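Local coordinates for protein ribonuclease (Nicotiana glutinosa, PDB 1IYB) that cleaves RNA as a plant ribonuclease of the T2 family and holds guanosine 5'-monophosphate in its guanine-binding site, at residues R75-W80 and A92-E97; F40-L45 and D120-I125; D7-Y12 and N48-S53; I156-G161 and S186-C191. One frame throughout, in Å; residues are numbered along the deposited sequence.

Contact 1: R75-W80 and A92-E97; sequences RMQQNW and AFWSHE. With 5GP (guanosine-5'-monophosphate), chain C.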
# COMPACT_ATOMS: atom_id res chain seq x y z
N ARG A 75 -15.24 -24.10 6.09
CA ARG A 75 -15.92 -23.30 5.07
C ARG A 75 -14.93 -22.44 4.30
O ARG A 75 -15.08 -22.22 3.10
CB ARG A 75 -17.01 -22.43 5.72
CG ARG A 75 -18.16 -23.24 6.30
CD ARG A 75 -19.07 -22.37 7.17
NE ARG A 75 -19.68 -21.28 6.40
CZ ARG A 75 -20.41 -20.31 6.93
NH1 ARG A 75 -20.63 -20.28 8.24
NH2 ARG A 75 -20.92 -19.37 6.15
N MET A 76 -13.90 -21.96 5.00
CA MET A 76 -12.87 -21.13 4.37
C MET A 76 -12.00 -21.97 3.44
O MET A 76 -11.54 -21.49 2.40
CB MET A 76 -12.02 -20.47 5.46
CG MET A 76 -12.75 -19.36 6.20
SD MET A 76 -12.00 -18.86 7.77
CE MET A 76 -10.42 -18.21 7.21
N GLN A 77 -11.79 -23.23 3.80
CA GLN A 77 -10.99 -24.11 2.96
C GLN A 77 -11.68 -24.33 1.62
O GLN A 77 -11.04 -24.41 0.58
CB GLN A 77 -10.75 -25.44 3.69
CG GLN A 77 -9.70 -25.31 4.78
CD GLN A 77 -9.69 -26.48 5.75
OE1 GLN A 77 -8.71 -26.68 6.48
NE2 GLN A 77 -10.78 -27.24 5.79
N GLN A 78 -13.01 -24.41 1.65
CA GLN A 78 -13.78 -24.62 0.43
C GLN A 78 -14.04 -23.36 -0.37
O GLN A 78 -13.99 -23.38 -1.61
CB GLN A 78 -15.12 -25.28 0.76
CG GLN A 78 -14.99 -26.66 1.37
CD GLN A 78 -14.12 -27.57 0.54
OE1 GLN A 78 -14.36 -27.76 -0.65
NE2 GLN A 78 -13.09 -28.14 1.16
N ASN A 79 -14.29 -22.25 0.32
CA ASN A 79 -14.63 -20.99 -0.34
C ASN A 79 -13.58 -19.90 -0.47
O ASN A 79 -13.80 -18.92 -1.19
CB ASN A 79 -15.86 -20.40 0.33
CG ASN A 79 -17.09 -21.27 0.17
OD1 ASN A 79 -17.38 -22.11 1.02
ND2 ASN A 79 -17.79 -21.08 -0.93
N TRP A 80 -12.46 -20.05 0.23
CA TRP A 80 -11.40 -19.04 0.21
C TRP A 80 -10.04 -19.71 -0.03
O TRP A 80 -9.10 -19.52 0.74
CB TRP A 80 -11.38 -18.33 1.56
CG TRP A 80 -10.84 -16.94 1.57
CD1 TRP A 80 -9.79 -16.44 0.84
CD2 TRP A 80 -11.30 -15.86 2.40
NE1 TRP A 80 -9.57 -15.12 1.17
CE2 TRP A 80 -10.48 -14.74 2.12
CE3 TRP A 80 -12.32 -15.74 3.35
CZ2 TRP A 80 -10.65 -13.51 2.77
CZ3 TRP A 80 -12.50 -14.52 3.98
CH2 TRP A 80 -11.66 -13.42 3.69
N ALA A 92 -1.80 -18.29 5.18
CA ALA A 92 -1.02 -17.10 4.85
C ALA A 92 -1.90 -16.10 4.09
O ALA A 92 -1.78 -14.89 4.28
CB ALA A 92 0.19 -17.47 4.00
N PHE A 93 -2.78 -16.62 3.25
CA PHE A 93 -3.68 -15.79 2.46
C PHE A 93 -4.71 -15.13 3.39
O PHE A 93 -4.92 -13.92 3.33
CB PHE A 93 -4.37 -16.67 1.40
CG PHE A 93 -5.20 -15.91 0.40
CD1 PHE A 93 -4.98 -14.56 0.12
CD2 PHE A 93 -6.20 -16.57 -0.32
CE1 PHE A 93 -5.72 -13.89 -0.85
CE2 PHE A 93 -6.95 -15.91 -1.29
CZ PHE A 93 -6.71 -14.57 -1.56
N TRP A 94 -5.32 -15.93 4.26
CA TRP A 94 -6.32 -15.41 5.19
C TRP A 94 -5.70 -14.38 6.15
O TRP A 94 -6.30 -13.34 6.44
CB TRP A 94 -6.96 -16.55 5.98
CG TRP A 94 -7.53 -17.61 5.08
CD1 TRP A 94 -8.08 -17.42 3.85
CD2 TRP A 94 -7.58 -19.02 5.33
NE1 TRP A 94 -8.46 -18.62 3.31
CE2 TRP A 94 -8.17 -19.62 4.19
CE3 TRP A 94 -7.18 -19.84 6.39
CZ2 TRP A 94 -8.37 -21.00 4.09
CZ3 TRP A 94 -7.38 -21.21 6.29
CH2 TRP A 94 -7.97 -21.78 5.15
N SER A 95 -4.49 -14.68 6.62
CA SER A 95 -3.80 -13.77 7.53
C SER A 95 -3.55 -12.43 6.84
O SER A 95 -3.77 -11.37 7.41
CB SER A 95 -2.47 -14.36 7.98
OG SER A 95 -1.76 -13.44 8.80
N HIS A 96 -3.09 -12.50 5.59
CA HIS A 96 -2.82 -11.30 4.81
C HIS A 96 -4.07 -10.45 4.64
O HIS A 96 -4.03 -9.23 4.79
CB HIS A 96 -2.28 -11.69 3.43
CG HIS A 96 -2.18 -10.55 2.47
ND1 HIS A 96 -1.21 -9.57 2.58
CD2 HIS A 96 -2.95 -10.20 1.41
CE1 HIS A 96 -1.39 -8.67 1.63
NE2 HIS A 96 -2.44 -9.03 0.91
N GLU A 97 -5.20 -11.08 4.32
CA GLU A 97 -6.43 -10.33 4.14
C GLU A 97 -6.89 -9.68 5.44
O GLU A 97 -7.39 -8.55 5.42
CB GLU A 97 -7.52 -11.24 3.56
CG GLU A 97 -7.21 -11.67 2.12
CD GLU A 97 -7.13 -10.49 1.16
OE1 GLU A 97 -6.18 -10.44 0.35
OE2 GLU A 97 -8.02 -9.61 1.21
P 5GP C . -4.85 -7.62 -1.75
O1P 5GP C . -4.55 -6.22 -1.43
O2P 5GP C . -5.89 -8.21 -0.82
O3P 5GP C . -5.29 -7.76 -3.25
O5' 5GP C . -3.54 -8.60 -1.65
C5' 5GP C . -3.58 -10.00 -2.09
C4' 5GP C . -2.25 -10.78 -1.92
O4' 5GP C . -2.61 -12.11 -1.34
C3' 5GP C . -1.42 -11.15 -3.14
O3' 5GP C . -0.53 -10.13 -3.57
C2' 5GP C . -0.66 -12.41 -2.73
O2' 5GP C . 0.59 -12.10 -2.07
C1' 5GP C . -1.64 -13.11 -1.81
N9 5GP C . -2.33 -14.35 -2.28
C8 5GP C . -2.24 -15.64 -1.79
N7 5GP C . -3.05 -16.51 -2.35
C5 5GP C . -3.74 -15.72 -3.29
C6 5GP C . -4.76 -16.11 -4.21
O6 5GP C . -5.26 -17.22 -4.38
N1 5GP C . -5.20 -15.00 -5.00
C2 5GP C . -4.70 -13.71 -4.88
N2 5GP C . -5.26 -12.82 -5.73
N3 5GP C . -3.73 -13.34 -4.02
C4 5GP C . -3.30 -14.40 -3.25
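Trp94 lays the pyrrole edge of its indole against one face of Trp80, an edge-to-face pair with the five-membered rings 4.5 Å apart and their planes at 73°. The same edge carries the hydrogen bond that links the two segments: Trp94 NE1 donates to Trp80 O at 2.8 Å, in the carbonyl plane and on a lone pair, just where the chain leaves helix 73-79. Over a face of Trp94 sits the methyl of Met76, its CE 3.5 Å from Trp94 CD2; the bend at chi3 (64°) folds that methyl onto the ring, and SD stands farther off above the six-membered ring, a Met-aromatic contact. Trp80 in turn points its own edge at one face of Phe93, an offset edge-to-face pair with Trp80 CD1 3.6 Å from Phe93 CE2 and the planes at a right angle. The other face of Phe93 carries the guanine, Phe93 CE1 lying 3.4 Å from C4 of the nucleotide. His96 NE2 donates to O5' of the nucleotide at 2.8 Å, while Glu97 packs CB near Trp80 CZ2 and its OE2 accepts from Trp46 NE1. This aromatic cluster backs the guanine-binding site of a T2-family ribonuclease, with Trp80 as second shell to the stacked Phe93.

Contact 2: F40-L45 and D120-I125; sequences FGIHGL and DLKNQI. With 5GP (guanosine-5'-monophosphate), chain C.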
# COMPACT_ATOMS: atom_id res chain seq x y z
N PHE A 40 -15.99 -19.43 -8.29
CA PHE A 40 -15.23 -18.25 -7.89
C PHE A 40 -14.84 -18.49 -6.43
O PHE A 40 -15.54 -19.19 -5.70
CB PHE A 40 -16.08 -16.98 -7.97
CG PHE A 40 -16.24 -16.44 -9.36
CD1 PHE A 40 -17.16 -17.01 -10.25
CD2 PHE A 40 -15.48 -15.36 -9.79
CE1 PHE A 40 -17.31 -16.51 -11.54
CE2 PHE A 40 -15.62 -14.85 -11.09
CZ PHE A 40 -16.54 -15.43 -11.96
N GLY A 41 -13.71 -17.91 -6.03
CA GLY A 41 -13.27 -18.04 -4.65
C GLY A 41 -13.17 -16.64 -4.06
O GLY A 41 -13.03 -15.67 -4.79
N ILE A 42 -13.26 -16.54 -2.74
CA ILE A 42 -13.16 -15.24 -2.08
C ILE A 42 -11.73 -14.71 -2.16
O ILE A 42 -10.77 -15.46 -2.01
CB ILE A 42 -13.50 -15.35 -0.57
CG1 ILE A 42 -14.95 -15.81 -0.38
CG2 ILE A 42 -13.27 -14.00 0.12
CD1 ILE A 42 -15.28 -16.21 1.04
N HIS A 43 -11.59 -13.42 -2.46
CA HIS A 43 -10.26 -12.82 -2.44
C HIS A 43 -10.25 -12.10 -1.09
O HIS A 43 -9.39 -12.35 -0.25
CB HIS A 43 -10.04 -11.83 -3.59
CG HIS A 43 -8.65 -11.27 -3.62
ND1 HIS A 43 -8.12 -10.65 -4.73
CD2 HIS A 43 -7.69 -11.22 -2.67
CE1 HIS A 43 -6.89 -10.24 -4.46
NE2 HIS A 43 -6.61 -10.57 -3.22
N GLY A 44 -11.24 -11.23 -0.88
CA GLY A 44 -11.33 -10.53 0.39
C GLY A 44 -12.47 -9.53 0.50
O GLY A 44 -13.20 -9.29 -0.47
N LEU A 45 -12.62 -8.96 1.69
CA LEU A 45 -13.64 -7.94 2.00
C LEU A 45 -12.77 -6.71 2.28
O LEU A 45 -12.09 -6.63 3.31
CB LEU A 45 -14.45 -8.35 3.24
CG LEU A 45 -15.64 -7.47 3.62
CD1 LEU A 45 -16.62 -7.36 2.46
CD2 LEU A 45 -16.34 -8.08 4.84
N ASP A 120 -20.62 -15.46 4.40
CA ASP A 120 -22.05 -15.29 4.18
C ASP A 120 -22.31 -14.58 2.85
O ASP A 120 -23.24 -14.94 2.13
CB ASP A 120 -22.68 -14.53 5.36
CG ASP A 120 -22.80 -15.39 6.61
OD1 ASP A 120 -23.18 -14.85 7.68
OD2 ASP A 120 -22.53 -16.61 6.54
N LEU A 121 -21.49 -13.58 2.53
CA LEU A 121 -21.63 -12.86 1.27
C LEU A 121 -21.35 -13.81 0.10
O LEU A 121 -22.01 -13.75 -0.94
CB LEU A 121 -20.65 -11.68 1.22
CG LEU A 121 -21.06 -10.45 2.04
CD1 LEU A 121 -19.86 -9.54 2.23
CD2 LEU A 121 -22.20 -9.73 1.33
N LYS A 122 -20.39 -14.71 0.29
CA LYS A 122 -20.01 -15.68 -0.73
C LYS A 122 -21.20 -16.59 -1.06
O LYS A 122 -21.49 -16.85 -2.23
CB LYS A 122 -18.82 -16.50 -0.24
CG LYS A 122 -18.32 -17.60 -1.17
CD LYS A 122 -17.81 -17.04 -2.49
CE LYS A 122 -16.93 -18.05 -3.21
NZ LYS A 122 -17.61 -19.35 -3.46
N ASN A 123 -21.88 -17.07 -0.03
CA ASN A 123 -23.03 -17.94 -0.22
C ASN A 123 -24.20 -17.16 -0.82
O ASN A 123 -24.99 -17.71 -1.58
CB ASN A 123 -23.44 -18.56 1.11
CG ASN A 123 -24.65 -19.47 0.99
OD1 ASN A 123 -24.60 -20.50 0.33
ND2 ASN A 123 -25.74 -19.08 1.64
N GLN A 124 -24.29 -15.88 -0.47
CA GLN A 124 -25.35 -14.99 -0.95
C GLN A 124 -25.17 -14.64 -2.43
O GLN A 124 -26.14 -14.47 -3.16
CB GLN A 124 -25.33 -13.70 -0.13
CG GLN A 124 -26.39 -12.67 -0.50
CD GLN A 124 -26.08 -11.28 0.06
OE1 GLN A 124 -25.53 -11.15 1.16
NE2 GLN A 124 -26.45 -10.25 -0.69
N ILE A 125 -23.91 -14.54 -2.85
CA ILE A 125 -23.59 -14.16 -4.22
C ILE A 125 -22.80 -15.24 -4.96
O ILE A 125 -21.57 -15.17 -5.05
CB ILE A 125 -22.79 -12.85 -4.22
CG1 ILE A 125 -23.53 -11.80 -3.38
CG2 ILE A 125 -22.57 -12.35 -5.64
CD1 ILE A 125 -22.74 -10.55 -3.11
P 5GP C . -4.85 -7.62 -1.75
O1P 5GP C . -4.55 -6.22 -1.43
O2P 5GP C . -5.89 -8.21 -0.82
O3P 5GP C . -5.29 -7.76 -3.25
O5' 5GP C . -3.54 -8.60 -1.65
C5' 5GP C . -3.58 -10.00 -2.09
C4' 5GP C . -2.25 -10.78 -1.92
O4' 5GP C . -2.61 -12.11 -1.34
C3' 5GP C . -1.42 -11.15 -3.14
O3' 5GP C . -0.53 -10.13 -3.57
C2' 5GP C . -0.66 -12.41 -2.73
O2' 5GP C . 0.59 -12.10 -2.07
C1' 5GP C . -1.64 -13.11 -1.81
N9 5GP C . -2.33 -14.35 -2.28
C8 5GP C . -2.24 -15.64 -1.79
N7 5GP C . -3.05 -16.51 -2.35
C5 5GP C . -3.74 -15.72 -3.29
C6 5GP C . -4.76 -16.11 -4.21
O6 5GP C . -5.26 -17.22 -4.38
N1 5GP C . -5.20 -15.00 -5.00
C2 5GP C . -4.70 -13.71 -4.88
N2 5GP C . -5.26 -12.82 -5.73
N3 5GP C . -3.73 -13.34 -4.02
C4 5GP C . -3.30 -14.40 -3.25
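Lys122 and Ile42 make most of the apolar contact, the aliphatic part of the lysine lying across the isoleucine's outer branch. Lys122 CB is 3.8 Å from Ile42 CD1, and Lys122 CD is equally close to Ile42 CG1. Farther along the strand the apolar packing continues methyl to methyl, where Leu45 CD1 meets Leu121 CD1 at 3.9 Å, the two side chains crossing at about a right angle. Helix 111-124 thus lies against strand 41-48, an edge strand of the antiparallel sheet in this T2-type ribonuclease; the short axes pass 9.5 Å apart with their directions at 135°. Strand 41-48 carries a classic beta bulge, His43 and Gly44 both facing Val14, and His43 turns a ring face to N2 of the bound nucleotide. The polar part is slight: bends at chi2 (63°) and chi4 (57°) curl the lysine back so that Lys122 NZ makes a weak hydrogen bond to Phe40 O at 3.1 Å. With an alanine here the Phe40 carbonyl would probably lose this donor, and a gap would open beside Ile42 CG1. Asp120 forms salt bridges with Arg75 and Lys116, and Leu121 also touches Phe13 and Val181.

Contact 3: D7-Y12 and N48-S53; sequences DFDFFY and NNNDGS
The Phe10 ring has Asn48 CB over one face, a CH-pi contact 4.0 Å from the ring centroid, and Asn50 OD1 at its edge, 3.5 Å from Phe10 CD2. With chi1 at 67°, CG of Phe10 sits between the backbone N and the carbonyl carbon, and the ring lies alongside Asn48, pointing the same way. Next to it, Tyr12 takes Phe10 CE1 on a face and approaches the Asn48 amide obliquely, Tyr12 CE1 being 3.4 Å from Asn48 OD1; its hydroxyl bonds to Ile193 O and to a water. A third flat pair is Asp9 and Asn50, whose carboxylate and amide planes stack only 18° apart. That carboxylate also grips the turn: Asn50 N donates to Asp9 OD1 at 2.9 Å, almost straight at 171° and on the anti lone pair. Phe10 and Asn48 are an antiparallel hydrogen-bonded pair. Asn48 N gives a short bond to Phe10 O, 2.7 Å, and Asn48 O takes both Asp9 N at 2.9 Å and Phe10 N at 3.1 Å, from opposite faces of its carbonyl plane. Asn49 to Gly52 form a type I turn, and Asp51 OD2 closes an Asx turn on Ser53 N. Two successive backbone N-H groups, of Asp9 and Phe10, sharing one carbonyl make a classic beta bulge, here where strand 10-16 begins beside the end of strand 41-48.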
# COMPACT_ATOMS: atom_id res chain seq x y z
N ASP A 7 -12.49 4.72 9.61
CA ASP A 7 -11.48 5.05 8.62
C ASP A 7 -11.81 4.64 7.19
O ASP A 7 -10.93 4.62 6.33
CB ASP A 7 -10.12 4.45 9.00
CG ASP A 7 -10.16 2.93 9.12
OD1 ASP A 7 -10.96 2.28 8.40
OD2 ASP A 7 -9.39 2.38 9.92
N PHE A 8 -13.08 4.31 6.93
CA PHE A 8 -13.49 3.90 5.58
C PHE A 8 -14.97 4.19 5.36
O PHE A 8 -15.71 4.41 6.32
CB PHE A 8 -13.20 2.40 5.37
CG PHE A 8 -14.16 1.49 6.08
CD1 PHE A 8 -15.18 0.84 5.38
CD2 PHE A 8 -14.06 1.28 7.46
CE1 PHE A 8 -16.08 0.00 6.04
CE2 PHE A 8 -14.95 0.44 8.12
CZ PHE A 8 -15.97 -0.20 7.41
N ASP A 9 -15.39 4.17 4.10
CA ASP A 9 -16.78 4.46 3.74
C ASP A 9 -17.63 3.23 3.42
O ASP A 9 -18.77 3.12 3.87
CB ASP A 9 -16.81 5.42 2.56
CG ASP A 9 -16.31 6.81 2.92
OD1 ASP A 9 -15.56 7.41 2.11
OD2 ASP A 9 -16.66 7.29 4.02
N PHE A 10 -17.09 2.30 2.63
CA PHE A 10 -17.84 1.11 2.24
C PHE A 10 -16.87 -0.05 2.00
O PHE A 10 -15.66 0.12 2.12
CB PHE A 10 -18.63 1.39 0.95
CG PHE A 10 -17.76 1.63 -0.25
CD1 PHE A 10 -17.34 0.57 -1.05
CD2 PHE A 10 -17.34 2.92 -0.58
CE1 PHE A 10 -16.52 0.79 -2.16
CE2 PHE A 10 -16.51 3.14 -1.68
CZ PHE A 10 -16.10 2.08 -2.48
N PHE A 11 -17.40 -1.23 1.68
CA PHE A 11 -16.54 -2.39 1.41
C PHE A 11 -16.69 -2.88 -0.02
O PHE A 11 -17.77 -2.78 -0.61
CB PHE A 11 -16.90 -3.63 2.24
CG PHE A 11 -16.83 -3.47 3.73
CD1 PHE A 11 -17.93 -3.02 4.45
CD2 PHE A 11 -15.70 -3.88 4.43
CE1 PHE A 11 -17.92 -2.99 5.84
CE2 PHE A 11 -15.67 -3.86 5.82
CZ PHE A 11 -16.79 -3.42 6.53
N TYR A 12 -15.61 -3.43 -0.55
CA TYR A 12 -15.65 -4.09 -1.85
C TYR A 12 -15.57 -5.56 -1.46
O TYR A 12 -14.64 -5.95 -0.73
CB TYR A 12 -14.41 -3.79 -2.70
CG TYR A 12 -14.44 -2.53 -3.54
CD1 TYR A 12 -13.34 -1.68 -3.57
CD2 TYR A 12 -15.55 -2.20 -4.32
CE1 TYR A 12 -13.33 -0.53 -4.35
CE2 TYR A 12 -15.55 -1.05 -5.12
CZ TYR A 12 -14.43 -0.22 -5.12
OH TYR A 12 -14.41 0.93 -5.88
N ASN A 48 -13.00 0.57 1.72
CA ASN A 48 -12.61 1.53 0.69
C ASN A 48 -13.26 2.87 0.98
O ASN A 48 -14.22 2.95 1.75
CB ASN A 48 -13.09 1.03 -0.69
CG ASN A 48 -12.17 1.46 -1.83
OD1 ASN A 48 -11.17 0.80 -2.12
ND2 ASN A 48 -12.51 2.57 -2.49
N ASN A 49 -12.75 3.93 0.35
CA ASN A 49 -13.28 5.28 0.52
C ASN A 49 -14.04 5.71 -0.73
O ASN A 49 -13.77 5.22 -1.83
CB ASN A 49 -12.13 6.25 0.77
CG ASN A 49 -11.44 5.99 2.09
OD1 ASN A 49 -10.21 6.14 2.21
ND2 ASN A 49 -12.21 5.61 3.10
N ASN A 50 -14.98 6.63 -0.57
CA ASN A 50 -15.76 7.11 -1.70
C ASN A 50 -14.91 7.75 -2.79
O ASN A 50 -15.28 7.72 -3.96
CB ASN A 50 -16.82 8.12 -1.23
CG ASN A 50 -17.87 7.50 -0.32
OD1 ASN A 50 -18.16 6.31 -0.41
ND2 ASN A 50 -18.45 8.31 0.55
N ASP A 51 -13.76 8.33 -2.42
CA ASP A 51 -12.91 8.98 -3.41
C ASP A 51 -11.99 8.03 -4.18
O ASP A 51 -11.18 8.47 -5.00
CB ASP A 51 -12.10 10.11 -2.76
CG ASP A 51 -11.04 9.60 -1.79
OD1 ASP A 51 -10.42 10.44 -1.11
OD2 ASP A 51 -10.83 8.37 -1.71
N GLY A 52 -12.12 6.73 -3.91
CA GLY A 52 -11.29 5.76 -4.60
C GLY A 52 -10.10 5.25 -3.80
O GLY A 52 -9.61 4.15 -4.04
N SER A 53 -9.64 6.05 -2.84
CA SER A 53 -8.52 5.65 -2.01
C SER A 53 -9.03 4.59 -1.03
O SER A 53 -10.24 4.37 -0.94
CB SER A 53 -7.96 6.85 -1.23
OG SER A 53 -8.87 7.28 -0.24
O HOH W 1 -11.95 2.65 -5.94

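Contact 4: I156-G161 and S186-C191; sequences IGYAPG and SNLIEC
Tyr158 lies against Leu188 to Glu190. Its CB starts near the Glu190 carboxylate, with Glu190 OE2 4.1 Å away. Tyr158 CD1 and CE1 run by Leu188, whose CB lies over a ring face in a CH-pi contact, 4.0 Å from the centroid. Along the other edge, Tyr158 CD2 comes within 3.5 Å of Ile189 C, obliquely, and meets Glu190 N near the ring plane; CE2 approaches Ile189 CA and Leu188 O, and CZ the same Leu188 O. At the tip, Tyr158 OH shares a water with Leu188 O, 2.7 Å from the hydroxyl oxygen and 3.0 Å from the carbonyl oxygen. The contact joins two surface loops, one leading from helix 145-156 into strand 161-166, the other following strand 172-182, to which Cys191 is tied by its disulfide to Cys180. Gly157, the first residue beyond the helix, has a positive phi of 89° that suits glycine. A serine in place of the tyrosine would probably uncover Leu188 CB and leave the bridging water without a hydroxyl near enough to hold it. Glu190, bent at chi2 (-71°), curls back so that OE2 accepts from Ala159 N at 3.2 Å on its syn side. The same Glu190 OE2 accepts a hydrogen bond from a second water, which also donates to Ala159 O and accepts from Cys191 N. Leu188 also touches Leu121 and Val181.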
# COMPACT_ATOMS: atom_id res chain seq x y z
N ILE A 156 -28.73 -10.04 -8.41
CA ILE A 156 -28.61 -9.52 -7.06
C ILE A 156 -29.19 -8.12 -6.85
O ILE A 156 -29.34 -7.68 -5.71
CB ILE A 156 -27.13 -9.53 -6.59
CG1 ILE A 156 -26.33 -8.48 -7.36
CG2 ILE A 156 -26.54 -10.91 -6.81
CD1 ILE A 156 -24.89 -8.36 -6.89
N GLY A 157 -29.50 -7.43 -7.94
CA GLY A 157 -30.08 -6.11 -7.83
C GLY A 157 -29.12 -4.93 -7.75
O GLY A 157 -29.55 -3.79 -7.54
N TYR A 158 -27.83 -5.20 -7.91
CA TYR A 158 -26.80 -4.17 -7.86
C TYR A 158 -25.79 -4.37 -8.99
O TYR A 158 -25.54 -5.50 -9.41
CB TYR A 158 -26.08 -4.19 -6.51
CG TYR A 158 -27.00 -3.91 -5.34
CD1 TYR A 158 -27.82 -4.90 -4.81
CD2 TYR A 158 -27.09 -2.62 -4.81
CE1 TYR A 158 -28.71 -4.63 -3.78
CE2 TYR A 158 -27.98 -2.34 -3.78
CZ TYR A 158 -28.79 -3.34 -3.27
OH TYR A 158 -29.68 -3.05 -2.26
N ALA A 159 -25.22 -3.27 -9.47
CA ALA A 159 -24.24 -3.31 -10.55
C ALA A 159 -22.86 -3.68 -10.02
O ALA A 159 -22.34 -3.03 -9.12
CB ALA A 159 -24.18 -1.96 -11.25
N PRO A 160 -22.24 -4.73 -10.58
CA PRO A 160 -20.92 -5.15 -10.13
C PRO A 160 -19.77 -4.44 -10.85
O PRO A 160 -19.96 -3.81 -11.90
CB PRO A 160 -20.91 -6.63 -10.45
CG PRO A 160 -21.62 -6.65 -11.77
CD PRO A 160 -22.80 -5.72 -11.52
N GLY A 161 -18.59 -4.56 -10.27
CA GLY A 161 -17.39 -4.01 -10.87
C GLY A 161 -16.67 -5.22 -11.45
O GLY A 161 -16.59 -6.26 -10.78
N SER A 186 -23.95 -4.20 6.86
CA SER A 186 -25.28 -4.80 6.96
C SER A 186 -25.96 -5.16 5.65
O SER A 186 -26.69 -6.16 5.59
CB SER A 186 -26.20 -3.87 7.76
OG SER A 186 -25.66 -3.59 9.04
N ASN A 187 -25.73 -4.38 4.60
CA ASN A 187 -26.40 -4.64 3.33
C ASN A 187 -25.60 -4.21 2.11
O ASN A 187 -24.66 -3.42 2.21
CB ASN A 187 -27.75 -3.92 3.33
CG ASN A 187 -27.60 -2.42 3.52
OD1 ASN A 187 -27.28 -1.69 2.58
ND2 ASN A 187 -27.83 -1.95 4.74
N LEU A 188 -25.98 -4.74 0.96
CA LEU A 188 -25.32 -4.38 -0.29
C LEU A 188 -25.73 -2.96 -0.66
O LEU A 188 -26.78 -2.48 -0.23
CB LEU A 188 -25.75 -5.31 -1.43
CG LEU A 188 -25.46 -6.81 -1.28
CD1 LEU A 188 -25.80 -7.52 -2.59
CD2 LEU A 188 -24.00 -7.01 -0.93
N ILE A 189 -24.89 -2.30 -1.44
CA ILE A 189 -25.16 -0.94 -1.91
C ILE A 189 -24.54 -0.78 -3.29
O ILE A 189 -23.69 -1.57 -3.70
CB ILE A 189 -24.52 0.13 -1.00
CG1 ILE A 189 -22.99 -0.00 -1.02
CG2 ILE A 189 -25.06 0.01 0.41
CD1 ILE A 189 -22.27 1.16 -0.38
N GLU A 190 -24.99 0.24 -4.02
CA GLU A 190 -24.41 0.50 -5.32
C GLU A 190 -23.03 1.05 -5.00
O GLU A 190 -22.85 1.75 -4.01
CB GLU A 190 -25.21 1.56 -6.08
CG GLU A 190 -26.61 1.14 -6.50
CD GLU A 190 -26.62 0.12 -7.62
OE1 GLU A 190 -27.71 -0.14 -8.16
OE2 GLU A 190 -25.55 -0.43 -7.96
N CYS A 191 -22.05 0.72 -5.83
CA CYS A 191 -20.69 1.20 -5.61
C CYS A 191 -20.56 2.70 -5.88
O CYS A 191 -20.92 3.16 -6.96
CB CYS A 191 -19.71 0.46 -6.51
SG CYS A 191 -19.44 -1.31 -6.13
O HOH W 2 -29.00 -0.68 -1.10
O HOH W 3 -22.83 -0.60 -8.23

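From the N terminus, the chain enters strand 10-16 through 7-12, and contact 3 closes its first loop when 48-53 returns at the end of strand 41-48. Contact 2 opens inside that loop, at 40-45, and closes only at 120-125, so the two cross; Leu45 packing on Phe11 joins them across neighbouring strands. Within the long span of contact 2, contact 1 closes a short loop between helices 73-79 and 91-102, and a probable backbone hydrogen bond from Ile42 N to Asn79 O ties it to strand 41-48. Contact 4 follows in series, joining loops around strands 161-166 and 172-182. Its Leu188 touches Gln124 of contact 2, and its Ile189 touches Phe10 of contact 3.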